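Putative citrate lyase, alfa subunit (Streptococcus mutans, PDB 2HJ0) is probably a lyase alpha subunit of the CitF family, each chain combining two large mixed beta-sheets with flanking helices in a two-chain assembly. Local coordinates at residues Tyr175-Gly180 with Val211-Thr216; Ile205-Leu210 with Ile228-Ala233; Thr245-Asn250 with Ala286-Met291; Glu258-Val263 with Val440-Val445. One frame throughout, in Å; residues are numbered along the deposited sequence.

Interaction 1 (Tyr175-Gly180 with Val211-Thr216); sequences YGNANG and VPYPNT
Asn177 and Asn215 are joined by a side-chain-to-backbone hydrogen bond: ND2 of Asn215 donates to the carbonyl O of Asn177 at 3.1 Å, with an N-H...O angle of 163°. The acceptor lies close to the amide plane of Asn215, whereas the donor nitrogen stands above the carbonyl plane of Asn177. Asn215 reaches across because its CG is anti to the backbone N (chi1 179°); asparagine is short yet carries an N-H donor that can reach the facing carbonyl. The touching parts of the two segments run in roughly the same direction. Residues 175-180 include a short, weakly bonded strand about 178-179, counted antiparallel to 171-172, while 211-216 are irregular and belong to the long connection between strands 202-207 and 227-230 of the larger parallel-rich sheet. The amide of Asn177 passes obliquely by Tyr213, with its ND2 3.5 Å from CE2 and the planes 55° apart. That buried ND2 is satisfied by Asp173 and by Gln222 OE1, which also bonds the hydroxyl of Tyr213. A tyrosine fits here because it offers a polar end and a broad apolar ring, whose edge receives CB of Tyr175 at 3.7 Å from CE2. Met353 and Val363 of the second subunit pack on Asn177 and Tyr213, respectively.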
loop_
_atom_site.group_PDB
_atom_site.type_symbol
_atom_site.label_atom_id
_atom_site.label_comp_id
_atom_site.label_asym_id
_atom_site.label_seq_id
_atom_site.Cartn_x
_atom_site.Cartn_y
_atom_site.Cartn_z
ATOM N N TYR A 175 -17.111 2.931 2.555
ATOM C CA TYR A 175 -16.560 2.003 1.588
ATOM C C TYR A 175 -15.256 1.401 2.083
ATOM O O TYR A 175 -14.720 0.497 1.443
ATOM C CB TYR A 175 -16.351 2.705 0.247
ATOM C CG TYR A 175 -16.725 1.850 -0.943
ATOM C CD1 TYR A 175 -17.962 1.203 -1.002
ATOM C CD2 TYR A 175 -15.871 1.727 -2.031
ATOM C CE1 TYR A 175 -18.342 0.469 -2.115
ATOM C CE2 TYR A 175 -16.247 0.986 -3.152
ATOM C CZ TYR A 175 -17.489 0.366 -3.185
ATOM O OH TYR A 175 -17.883 -0.328 -4.309
ATOM N N GLY A 176 -14.740 1.920 3.203
ATOM C CA GLY A 176 -13.504 1.394 3.770
ATOM C C GLY A 176 -12.243 2.255 3.870
ATOM O O GLY A 176 -11.306 1.877 4.580
ATOM N N ASN A 177 -12.168 3.374 3.148
ATOM C CA ASN A 177 -10.987 4.234 3.246
ATOM C C ASN A 177 -10.954 4.789 4.681
ATOM O O ASN A 177 -11.856 5.524 5.091
ATOM C CB ASN A 177 -11.070 5.384 2.242
ATOM C CG ASN A 177 -11.069 4.907 0.799
ATOM O OD1 ASN A 177 -10.103 4.294 0.329
ATOM N ND2 ASN A 177 -12.156 5.191 0.084
ATOM N N ALA A 178 -9.917 4.437 5.439
ATOM C CA ALA A 178 -9.800 4.865 6.831
ATOM C C ALA A 178 -8.436 5.447 7.186
ATOM O O ALA A 178 -7.437 5.195 6.508
ATOM C CB ALA A 178 -10.096 3.678 7.740
ATOM N N ASN A 179 -8.385 6.235 8.251
ATOM C CA ASN A 179 -7.108 6.789 8.680
ATOM C C ASN A 179 -7.163 6.993 10.181
ATOM O O ASN A 179 -8.232 6.886 10.779
ATOM C CB ASN A 179 -6.768 8.098 7.927
ATOM C CG ASN A 179 -7.682 9.257 8.281
ATOM O OD1 ASN A 179 -7.760 9.669 9.432
ATOM N ND2 ASN A 179 -8.366 9.801 7.278
ATOM N N GLY A 180 -6.019 7.252 10.799
ATOM C CA GLY A 180 -6.014 7.435 12.234
ATOM C C GLY A 180 -5.747 8.854 12.680
ATOM O O GLY A 180 -5.448 9.088 13.850
ATOM N N VAL A 211 -17.272 9.377 7.677
ATOM C CA VAL A 211 -16.993 10.504 6.813
ATOM C C VAL A 211 -17.507 10.277 5.389
ATOM O O VAL A 211 -17.545 9.143 4.909
ATOM C CB VAL A 211 -15.473 10.749 6.800
ATOM C CG1 VAL A 211 -15.089 11.755 5.720
ATOM C CG2 VAL A 211 -15.048 11.237 8.172
ATOM N N PRO A 212 -17.944 11.352 4.706
ATOM C CA PRO A 212 -18.435 11.184 3.331
ATOM C C PRO A 212 -17.300 10.742 2.400
ATOM O O PRO A 212 -16.136 11.115 2.583
ATOM C CB PRO A 212 -18.991 12.568 2.981
ATOM C CG PRO A 212 -18.188 13.498 3.866
ATOM C CD PRO A 212 -18.099 12.748 5.164
ATOM N N TYR A 213 -17.658 9.937 1.409
ATOM C CA TYR A 213 -16.710 9.410 0.442
ATOM C C TYR A 213 -16.219 10.489 -0.513
ATOM O O TYR A 213 -16.999 11.326 -0.964
ATOM C CB TYR A 213 -17.383 8.289 -0.363
ATOM C CG TYR A 213 -16.462 7.519 -1.281
ATOM C CD1 TYR A 213 -16.060 8.046 -2.512
ATOM C CD2 TYR A 213 -15.978 6.269 -0.913
ATOM C CE1 TYR A 213 -15.194 7.343 -3.352
ATOM C CE2 TYR A 213 -15.113 5.561 -1.744
ATOM C CZ TYR A 213 -14.725 6.104 -2.958
ATOM O OH TYR A 213 -13.847 5.410 -3.759
ATOM N N PRO A 214 -14.920 10.486 -0.835
ATOM C CA PRO A 214 -13.888 9.552 -0.367
ATOM C C PRO A 214 -13.145 10.156 0.824
ATOM O O PRO A 214 -12.880 11.355 0.839
ATOM C CB PRO A 214 -12.977 9.421 -1.575
ATOM C CG PRO A 214 -12.999 10.838 -2.109
ATOM C CD PRO A 214 -14.475 11.168 -2.065
ATOM N N ASN A 215 -12.807 9.336 1.810
ATOM C CA ASN A 215 -12.090 9.820 2.977
ATOM C C ASN A 215 -10.597 9.889 2.651
ATOM O O ASN A 215 -10.073 9.050 1.905
ATOM C CB ASN A 215 -12.341 8.879 4.164
ATOM C CG ASN A 215 -11.595 9.297 5.426
ATOM O OD1 ASN A 215 -11.318 10.479 5.624
ATOM N ND2 ASN A 215 -11.282 8.322 6.298
ATOM N N THR A 216 -9.926 10.903 3.189
ATOM C CA THR A 216 -8.490 11.089 2.991
ATOM C C THR A 216 -7.911 11.880 4.166
ATOM O O THR A 216 -8.605 12.694 4.766
ATOM C CB THR A 216 -8.177 11.851 1.678
ATOM O OG1 THR A 216 -8.986 13.027 1.592
ATOM C CG2 THR A 216 -8.424 10.974 0.463
#

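Interaction 2 (Ile205-Leu210 with Ile228-Ala233); sequences IVTDTL and IVVVDA
The carbonyl O of Val229 is held by two neighbours on the facing strand: the backbone N of Thr207 donates a hydrogen bond at 3.0 Å, and CA of Val206 adds a C-H...O contact at 3.4 Å. Two further bonds, from Val229 N to Ile205 O and from Val231 N to Thr207 O, each 3.1 Å long, continue the ladder. Ile205, Val206 and Thr207 thus lie beside Ile228, Val229 and Val230 in parallel register, as neighbours in the ten-stranded sheet of this Rossmann-clan protein. The chain links these strands by a connection without helix. Beta-branched residues suit such extended backbone, and paired side chains lie alongside one another. On one face, CG1 of Ile205 meets CG1 of Ile228 at 3.8 Å, and Ser172 of strand 171-172 touches both. On the other, CG2 of Val206 touches CG1 of Val229 at 3.6 Å, while CG1 of Val206, anti to the backbone N (chi1 -171°), reaches CG2 of Val231; Ile52 of helix 52-58 packs against all three valines. Beyond the strand, Leu210 turns back at about a right angle to Val230, placing CD1 3.5 Å from CG2. The buried Asp208 accepts bonds at OD1 from Thr185 and the backbone N of Ile234.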
loop_
_atom_site.group_PDB
_atom_site.type_symbol
_atom_site.label_atom_id
_atom_site.label_comp_id
_atom_site.label_asym_id
_atom_site.label_seq_id
_atom_site.Cartn_x
_atom_site.Cartn_y
_atom_site.Cartn_z
ATOM N N ILE A 205 -13.646 -2.879 9.498
ATOM C CA ILE A 205 -13.147 -1.730 10.245
ATOM C C ILE A 205 -14.323 -1.153 11.042
ATOM O O ILE A 205 -15.434 -1.020 10.518
ATOM C CB ILE A 205 -12.491 -0.601 9.331
ATOM C CG1 ILE A 205 -13.565 0.236 8.659
ATOM C CG2 ILE A 205 -11.552 -1.188 8.286
ATOM C CD1 ILE A 205 -13.807 1.490 9.404
ATOM N N VAL A 206 -14.080 -0.853 12.318
ATOM C CA VAL A 206 -15.097 -0.303 13.220
ATOM C C VAL A 206 -14.740 1.157 13.464
ATOM O O VAL A 206 -13.738 1.470 14.126
ATOM C CB VAL A 206 -15.090 -1.047 14.582
ATOM C CG1 VAL A 206 -16.292 -0.621 15.430
ATOM C CG2 VAL A 206 -15.070 -2.533 14.344
ATOM N N THR A 207 -15.548 2.055 12.922
ATOM C CA THR A 207 -15.250 3.460 13.087
ATOM C C THR A 207 -16.124 4.142 14.098
ATOM O O THR A 207 -17.227 3.694 14.433
ATOM C CB THR A 207 -15.356 4.246 11.769
ATOM O OG1 THR A 207 -14.779 5.552 11.939
ATOM C CG2 THR A 207 -16.800 4.378 11.352
ATOM N N ASP A 208 -15.615 5.266 14.557
ATOM C CA ASP A 208 -16.277 6.058 15.558
ATOM C C ASP A 208 -16.938 7.245 14.898
ATOM O O ASP A 208 -17.861 7.844 15.451
ATOM C CB ASP A 208 -15.230 6.535 16.551
ATOM C CG ASP A 208 -15.784 6.698 17.902
ATOM O OD1 ASP A 208 -14.971 6.811 18.856
ATOM O OD2 ASP A 208 -17.041 6.712 17.991
ATOM N N THR A 209 -16.440 7.594 13.716
ATOM C CA THR A 209 -16.978 8.726 12.985
ATOM C C THR A 209 -16.993 8.406 11.510
ATOM O O THR A 209 -15.963 8.062 10.939
ATOM C CB THR A 209 -16.146 10.004 13.252
ATOM O OG1 THR A 209 -14.994 10.023 12.408
ATOM C CG2 THR A 209 -15.683 10.035 14.728
ATOM N N LEU A 210 -18.172 8.508 10.901
ATOM C CA LEU A 210 -18.350 8.211 9.484
ATOM C C LEU A 210 -18.178 9.455 8.631
ATOM O O LEU A 210 -18.861 10.456 8.813
ATOM C CB LEU A 210 -19.735 7.614 9.250
ATOM C CG LEU A 210 -19.771 6.420 8.286
ATOM C CD1 LEU A 210 -21.208 5.928 8.144
ATOM C CD2 LEU A 210 -19.218 6.808 6.940
ATOM N N ILE A 228 -17.906 -2.154 7.099
ATOM C CA ILE A 228 -17.696 -1.019 7.970
ATOM C C ILE A 228 -18.856 -0.941 8.939
ATOM O O ILE A 228 -20.015 -1.035 8.543
ATOM C CB ILE A 228 -17.631 0.303 7.205
ATOM C CG1 ILE A 228 -16.473 0.285 6.210
ATOM C CG2 ILE A 228 -17.447 1.439 8.181
ATOM C CD1 ILE A 228 -16.769 -0.447 4.925
ATOM N N VAL A 229 -18.541 -0.798 10.217
ATOM C CA VAL A 229 -19.572 -0.697 11.222
ATOM C C VAL A 229 -19.314 0.543 12.048
ATOM O O VAL A 229 -18.189 0.797 12.477
ATOM C CB VAL A 229 -19.588 -1.932 12.137
ATOM C CG1 VAL A 229 -18.197 -2.195 12.652
ATOM C CG2 VAL A 229 -20.545 -1.711 13.297
ATOM N N VAL A 230 -20.363 1.319 12.265
ATOM C CA VAL A 230 -20.255 2.534 13.045
ATOM C C VAL A 230 -20.748 2.311 14.466
ATOM O O VAL A 230 -21.778 1.688 14.664
ATOM C CB VAL A 230 -21.094 3.644 12.410
ATOM C CG1 VAL A 230 -21.123 4.845 13.329
ATOM C CG2 VAL A 230 -20.515 4.027 11.053
ATOM N N VAL A 231 -20.013 2.816 15.451
ATOM C CA VAL A 231 -20.421 2.678 16.851
ATOM C C VAL A 231 -20.303 4.022 17.569
ATOM O O VAL A 231 -19.694 4.956 17.047
ATOM C CB VAL A 231 -19.560 1.640 17.599
ATOM C CG1 VAL A 231 -19.853 0.253 17.063
ATOM C CG2 VAL A 231 -18.079 1.977 17.445
ATOM N N ASP A 232 -20.875 4.119 18.765
ATOM C CA ASP A 232 -20.825 5.367 19.521
ATOM C C ASP A 232 -19.399 5.779 19.892
ATOM O O ASP A 232 -19.069 6.967 19.849
ATOM C CB ASP A 232 -21.693 5.265 20.786
ATOM C CG ASP A 232 -21.815 6.601 21.524
ATOM O OD1 ASP A 232 -22.313 7.585 20.910
ATOM O OD2 ASP A 232 -21.412 6.668 22.715
ATOM N N ALA A 233 -18.557 4.806 20.239
ATOM C CA ALA A 233 -17.165 5.082 20.616
ATOM C C ALA A 233 -16.265 3.872 20.469
ATOM O O ALA A 233 -16.587 2.798 20.961
ATOM C CB ALA A 233 -17.094 5.580 22.053
#

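Interaction 3 (Thr245-Asn250 with Ala286-Met291); sequences TRYTKN and AVTRFM
Arg289 offers the ring of Tyr247 an aliphatic carbon where a stacked guanidinium might be expected: its CB lies over one face, 4.2 Å from the centroid, in a CH-pi contact. The guanidinium plane is turned 80° from the ring, and NH2 approaches obliquely, 3.7 Å from CB of Tyr247. The arginine chain leaves the helix with CG anti to the backbone N (chi1 167°) and bends at chi3, which brings its end back beside the tyrosine. At the ring edge, the hydroxyl of Tyr247 and OG1 of Thr288 share a 2.8 Å hydrogen bond. Thr288 OG1 also bonds the carbonyl O of Leu285 one turn earlier, so a threonine serves both its own helix and the incoming loop. Small Ala286 lets the ring settle against the helix backbone, with CD1 of Tyr247 3.5 Å from CA of Ala286. CB of Ala286 meets CG2 of Thr248 at 4.0 Å. Ala312 of helix 311-318 also packs on Tyr247 and Thr288. Next to the tyrosine the loop prepares its own helix: OG1 of Thr248, also bonded to Glu253, accepts from the backbone N of Asn250 at 3.1 Å, an ST turn leading into the N-cap residue of helix 251-265.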
loop_
_atom_site.group_PDB
_atom_site.type_symbol
_atom_site.label_atom_id
_atom_site.label_comp_id
_atom_site.label_asym_id
_atom_site.label_seq_id
_atom_site.Cartn_x
_atom_site.Cartn_y
_atom_site.Cartn_z
ATOM N N THR A 245 3.894 13.917 27.033
ATOM C CA THR A 245 4.526 13.560 28.295
ATOM C C THR A 245 5.932 14.145 28.343
ATOM O O THR A 245 6.810 13.746 27.581
ATOM C CB THR A 245 4.587 12.031 28.492
ATOM O OG1 THR A 245 3.253 11.489 28.469
ATOM C CG2 THR A 245 5.239 11.702 29.837
ATOM N N ARG A 246 6.129 15.100 29.243
ATOM C CA ARG A 246 7.415 15.762 29.384
ATOM C C ARG A 246 8.465 14.794 29.920
ATOM O O ARG A 246 8.139 13.698 30.375
ATOM C CB ARG A 246 7.283 16.978 30.317
ATOM C CG ARG A 246 8.488 17.938 30.307
ATOM C CD ARG A 246 8.716 18.568 28.922
ATOM N NE ARG A 246 9.831 19.524 28.890
ATOM C CZ ARG A 246 9.858 20.684 29.546
ATOM N NH1 ARG A 246 8.827 21.053 30.298
ATOM N NH2 ARG A 246 10.917 21.480 29.440
ATOM N N TYR A 247 9.726 15.213 29.848
ATOM C CA TYR A 247 10.848 14.416 30.313
ATOM C C TYR A 247 10.780 14.135 31.807
ATOM O O TYR A 247 9.935 14.670 32.517
ATOM C CB TYR A 247 12.160 15.130 30.017
ATOM C CG TYR A 247 12.444 15.350 28.555
ATOM C CD1 TYR A 247 12.590 14.274 27.678
ATOM C CD2 TYR A 247 12.601 16.637 28.053
ATOM C CE1 TYR A 247 12.889 14.480 26.334
ATOM C CE2 TYR A 247 12.898 16.854 26.719
ATOM C CZ TYR A 247 13.042 15.774 25.863
ATOM O OH TYR A 247 13.347 16.008 24.543
ATOM N N THR A 248 11.693 13.302 32.283
ATOM C CA THR A 248 11.733 12.948 33.691
ATOM C C THR A 248 12.419 14.016 34.542
ATOM O O THR A 248 13.058 14.929 34.024
ATOM C CB THR A 248 12.454 11.604 33.881
ATOM O OG1 THR A 248 12.490 11.264 35.270
ATOM C CG2 THR A 248 13.871 11.682 33.339
ATOM N N LYS A 249 12.279 13.886 35.855
ATOM C CA LYS A 249 12.867 14.820 36.808
ATOM C C LYS A 249 13.811 14.052 37.717
ATOM O O LYS A 249 14.647 14.639 38.395
ATOM C CB LYS A 249 11.762 15.456 37.643
ATOM C CG LYS A 249 10.626 16.018 36.811
ATOM C CD LYS A 249 10.999 17.353 36.190
ATOM C CE LYS A 249 10.551 18.486 37.080
ATOM N NZ LYS A 249 9.074 18.422 37.284
ATOM N N ASN A 250 13.661 12.730 37.725
ATOM C CA ASN A 250 14.493 11.858 38.547
ATOM C C ASN A 250 15.961 11.997 38.187
ATOM O O ASN A 250 16.395 11.557 37.120
ATOM C CB ASN A 250 14.094 10.402 38.372
ATOM C CG ASN A 250 14.953 9.480 39.200
ATOM O OD1 ASN A 250 14.912 9.524 40.427
ATOM N ND2 ASN A 250 15.757 8.651 38.536
ATOM N N ALA A 286 14.431 10.724 27.812
ATOM C CA ALA A 286 15.178 11.914 28.183
ATOM C C ALA A 286 16.480 12.077 27.416
ATOM O O ALA A 286 16.941 13.192 27.191
ATOM C CB ALA A 286 15.459 11.898 29.672
ATOM N N VAL A 287 17.079 10.964 27.024
ATOM C CA VAL A 287 18.331 11.020 26.298
ATOM C C VAL A 287 18.263 12.031 25.152
ATOM O O VAL A 287 19.272 12.641 24.815
ATOM C CB VAL A 287 18.707 9.617 25.757
ATOM C CG1 VAL A 287 17.712 9.190 24.695
ATOM C CG2 VAL A 287 20.111 9.623 25.205
ATOM N N THR A 288 17.080 12.226 24.570
ATOM C CA THR A 288 16.946 13.170 23.458
ATOM C C THR A 288 17.250 14.620 23.859
ATOM O O THR A 288 17.705 15.411 23.035
ATOM C CB THR A 288 15.533 13.138 22.811
ATOM O OG1 THR A 288 14.576 13.687 23.717
ATOM C CG2 THR A 288 15.132 11.745 22.463
ATOM N N ARG A 289 16.994 14.971 25.114
ATOM C CA ARG A 289 17.262 16.326 25.588
ATOM C C ARG A 289 18.743 16.640 25.477
ATOM O O ARG A 289 19.130 17.636 24.860
ATOM C CB ARG A 289 16.829 16.498 27.050
ATOM C CG ARG A 289 17.363 17.764 27.698
ATOM C CD ARG A 289 17.221 17.750 29.211
ATOM N NE ARG A 289 15.842 17.924 29.656
ATOM C CZ ARG A 289 15.450 17.764 30.916
ATOM N NH1 ARG A 289 16.339 17.423 31.839
ATOM N NH2 ARG A 289 14.176 17.946 31.255
ATOM N N PHE A 290 19.572 15.787 26.070
ATOM C CA PHE A 290 21.020 15.989 26.042
ATOM C C PHE A 290 21.556 15.855 24.632
ATOM O O PHE A 290 22.484 16.558 24.238
ATOM C CB PHE A 290 21.718 14.987 26.968
ATOM C CG PHE A 290 21.226 15.044 28.380
ATOM C CD1 PHE A 290 20.048 14.405 28.740
ATOM C CD2 PHE A 290 21.898 15.801 29.334
ATOM C CE1 PHE A 290 19.542 14.521 30.028
ATOM C CE2 PHE A 290 21.403 15.927 30.626
ATOM C CZ PHE A 290 20.221 15.287 30.974
HETATM N N MSE A 291 20.953 14.955 23.872
HETATM C CA MSE A 291 21.366 14.722 22.502
HETATM C C MSE A 291 21.169 16.000 21.676
HETATM O O MSE A 291 22.081 16.433 20.961
HETATM C CB MSE A 291 20.548 13.575 21.913
HETATM C CG MSE A 291 21.343 12.616 21.053
HETATM SE SE MSE A 291 20.181 11.352 20.185
HETATM C CE MSE A 291 19.537 10.423 21.761
#

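Interaction 4 (Glu258-Val263 with Val440-Val445); sequences EYAAKV and VVVTEV
Val440 opens the contact by setting its CG1 4.2 Å from CG1 of Val263, a methyl-to-methyl approach between strand and helix. Two residues on, Val442 points to the same side and takes the central place. Its CG1, anti to the backbone N (chi1 -177°), reaches the helix, 3.6 Å from CB of Tyr259 and 3.8 Å from the backbone N of Ala260. Its other branch, CG2, faces CG2 of Val263 more loosely, at 4.4 Å. Alanine suits position 260 because its small side chain lets the strand valine approach the helix backbone itself. The arrangement is the helix-on-sheet layering of an alpha/beta fold: helix 251-265 lies on the nine-stranded mixed sheet, its local axis 9.0 Å from that of strand 440-442 and running nearly against it, at 153°. Leu411 and Ile413 on the parallel neighbour 409-413, with Ile447 on the antiparallel neighbour 447-449, extend the apolar layer. From Thr443 on, the contact passes to backbone oxygens at the edge of the Tyr259 ring: O of Thr443 is 3.5 Å from CD2, and O of Glu444 lies in the ring plane, 3.8 Å from CE2. CB of Thr443 and of Glu444 points away from the helix. Thr443 OG1 accepts from the backbone N of Val445 at 3.1 Å in an ST turn and also bonds Gly446 O, shaping the reversal into strand 447-449, while the carboxylate of Glu444 accepts from the backbone N of Leu416.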
loop_
_atom_site.group_PDB
_atom_site.type_symbol
_atom_site.label_atom_id
_atom_site.label_comp_id
_atom_site.label_asym_id
_atom_site.label_seq_id
_atom_site.Cartn_x
_atom_site.Cartn_y
_atom_site.Cartn_z
ATOM N N GLU A 258 21.931 11.182 30.284
ATOM C CA GLU A 258 23.100 11.945 29.861
ATOM C C GLU A 258 24.267 11.062 29.452
ATOM O O GLU A 258 24.917 11.332 28.442
ATOM C CB GLU A 258 23.539 12.932 30.946
ATOM C CG GLU A 258 24.791 13.701 30.558
ATOM C CD GLU A 258 24.916 15.070 31.220
ATOM O OE1 GLU A 258 24.753 15.154 32.468
ATOM O OE2 GLU A 258 25.196 16.061 30.485
ATOM N N TYR A 259 24.538 10.015 30.229
ATOM C CA TYR A 259 25.623 9.107 29.883
ATOM C C TYR A 259 25.294 8.468 28.530
ATOM O O TYR A 259 26.169 8.319 27.673
ATOM C CB TYR A 259 25.800 8.011 30.947
ATOM C CG TYR A 259 26.623 8.397 32.174
ATOM C CD1 TYR A 259 27.645 9.350 32.096
ATOM C CD2 TYR A 259 26.418 7.760 33.404
ATOM C CE1 TYR A 259 28.436 9.653 33.211
ATOM C CE2 TYR A 259 27.202 8.055 34.518
ATOM C CZ TYR A 259 28.203 8.996 34.419
ATOM O OH TYR A 259 28.958 9.289 35.541
ATOM N N ALA A 260 24.027 8.107 28.336
ATOM C CA ALA A 260 23.597 7.499 27.083
ATOM C C ALA A 260 23.867 8.420 25.892
ATOM O O ALA A 260 24.394 7.987 24.865
ATOM C CB ALA A 260 22.117 7.154 27.154
ATOM N N ALA A 261 23.506 9.692 26.030
ATOM C CA ALA A 261 23.729 10.653 24.954
ATOM C C ALA A 261 25.214 10.829 24.635
ATOM O O ALA A 261 25.581 10.995 23.468
ATOM C CB ALA A 261 23.111 11.989 25.311
ATOM N N LYS A 262 26.068 10.787 25.663
ATOM C CA LYS A 262 27.509 10.941 25.452
ATOM C C LYS A 262 28.040 9.761 24.660
ATOM O O LYS A 262 28.969 9.905 23.867
ATOM C CB LYS A 262 28.264 11.050 26.779
ATOM C CG LYS A 262 28.153 12.402 27.470
ATOM C CD LYS A 262 28.757 12.367 28.894
ATOM C CE LYS A 262 28.519 13.666 29.687
ATOM N NZ LYS A 262 28.956 13.526 31.110
ATOM N N VAL A 263 27.446 8.593 24.865
ATOM C CA VAL A 263 27.892 7.428 24.127
ATOM C C VAL A 263 27.529 7.609 22.646
ATOM O O VAL A 263 28.352 7.351 21.770
ATOM C CB VAL A 263 27.264 6.138 24.685
ATOM C CG1 VAL A 263 27.704 4.946 23.862
ATOM C CG2 VAL A 263 27.672 5.956 26.130
ATOM N N VAL A 440 26.010 -1.684 23.867
ATOM C CA VAL A 440 26.432 -0.914 25.022
ATOM C C VAL A 440 25.330 -0.801 26.044
ATOM O O VAL A 440 24.179 -0.527 25.711
ATOM C CB VAL A 440 26.837 0.521 24.623
ATOM C CG1 VAL A 440 27.375 1.256 25.851
ATOM C CG2 VAL A 440 27.859 0.488 23.497
ATOM N N VAL A 441 25.700 -1.009 27.296
ATOM C CA VAL A 441 24.761 -0.924 28.398
ATOM C C VAL A 441 25.115 0.329 29.207
ATOM O O VAL A 441 26.285 0.584 29.488
ATOM C CB VAL A 441 24.854 -2.191 29.286
ATOM C CG1 VAL A 441 24.092 -1.994 30.582
ATOM C CG2 VAL A 441 24.300 -3.381 28.541
ATOM N N VAL A 442 24.105 1.121 29.561
ATOM C CA VAL A 442 24.327 2.345 30.325
ATOM C C VAL A 442 23.551 2.334 31.647
ATOM O O VAL A 442 22.353 2.053 31.667
ATOM C CB VAL A 442 23.899 3.584 29.503
ATOM C CG1 VAL A 442 24.204 4.862 30.269
ATOM C CG2 VAL A 442 24.611 3.585 28.161
ATOM N N THR A 443 24.249 2.636 32.742
ATOM C CA THR A 443 23.656 2.682 34.079
ATOM C C THR A 443 24.068 3.982 34.764
ATOM O O THR A 443 24.716 4.826 34.146
ATOM C CB THR A 443 24.146 1.519 34.945
ATOM O OG1 THR A 443 25.536 1.700 35.250
ATOM C CG2 THR A 443 23.964 0.207 34.214
ATOM N N GLU A 444 23.714 4.157 36.034
ATOM C CA GLU A 444 24.098 5.396 36.710
ATOM C C GLU A 444 25.520 5.296 37.252
ATOM O O GLU A 444 26.097 6.270 37.733
ATOM C CB GLU A 444 23.108 5.743 37.830
ATOM C CG GLU A 444 23.185 4.903 39.093
ATOM C CD GLU A 444 22.514 3.534 38.974
ATOM O OE1 GLU A 444 22.178 2.955 40.026
ATOM O OE2 GLU A 444 22.329 3.034 37.851
ATOM N N VAL A 445 26.090 4.106 37.126
ATOM C CA VAL A 445 27.432 3.842 37.601
ATOM C C VAL A 445 28.427 3.854 36.449
ATOM O O VAL A 445 29.640 3.891 36.659
ATOM C CB VAL A 445 27.468 2.494 38.309
ATOM C CG1 VAL A 445 28.849 2.220 38.861
ATOM C CG2 VAL A 445 26.446 2.503 39.429
#

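From the N terminus, residues 175-180 are the first to enter a contact, and interaction 1 closes at 211-216. Before it does, 205-210 opens interaction 2, which closes at 228-233, so the two cross. They touch where CD1 of Ile228 packs on Gly176, joining the ten-stranded sheet to the loops near the second subunit. Further along, 245-250 opens interaction 3 and 258-263 opens interaction 4 before 286-291 closes the former; 440-445 closes the latter much later. This second crossed pair meets at Val287 and Phe290, so helix 282-297 packs on helix 251-265, which in turn lies on the nine-stranded sheet. Centres of interactions 1 and 4 lie about 45 Å apart.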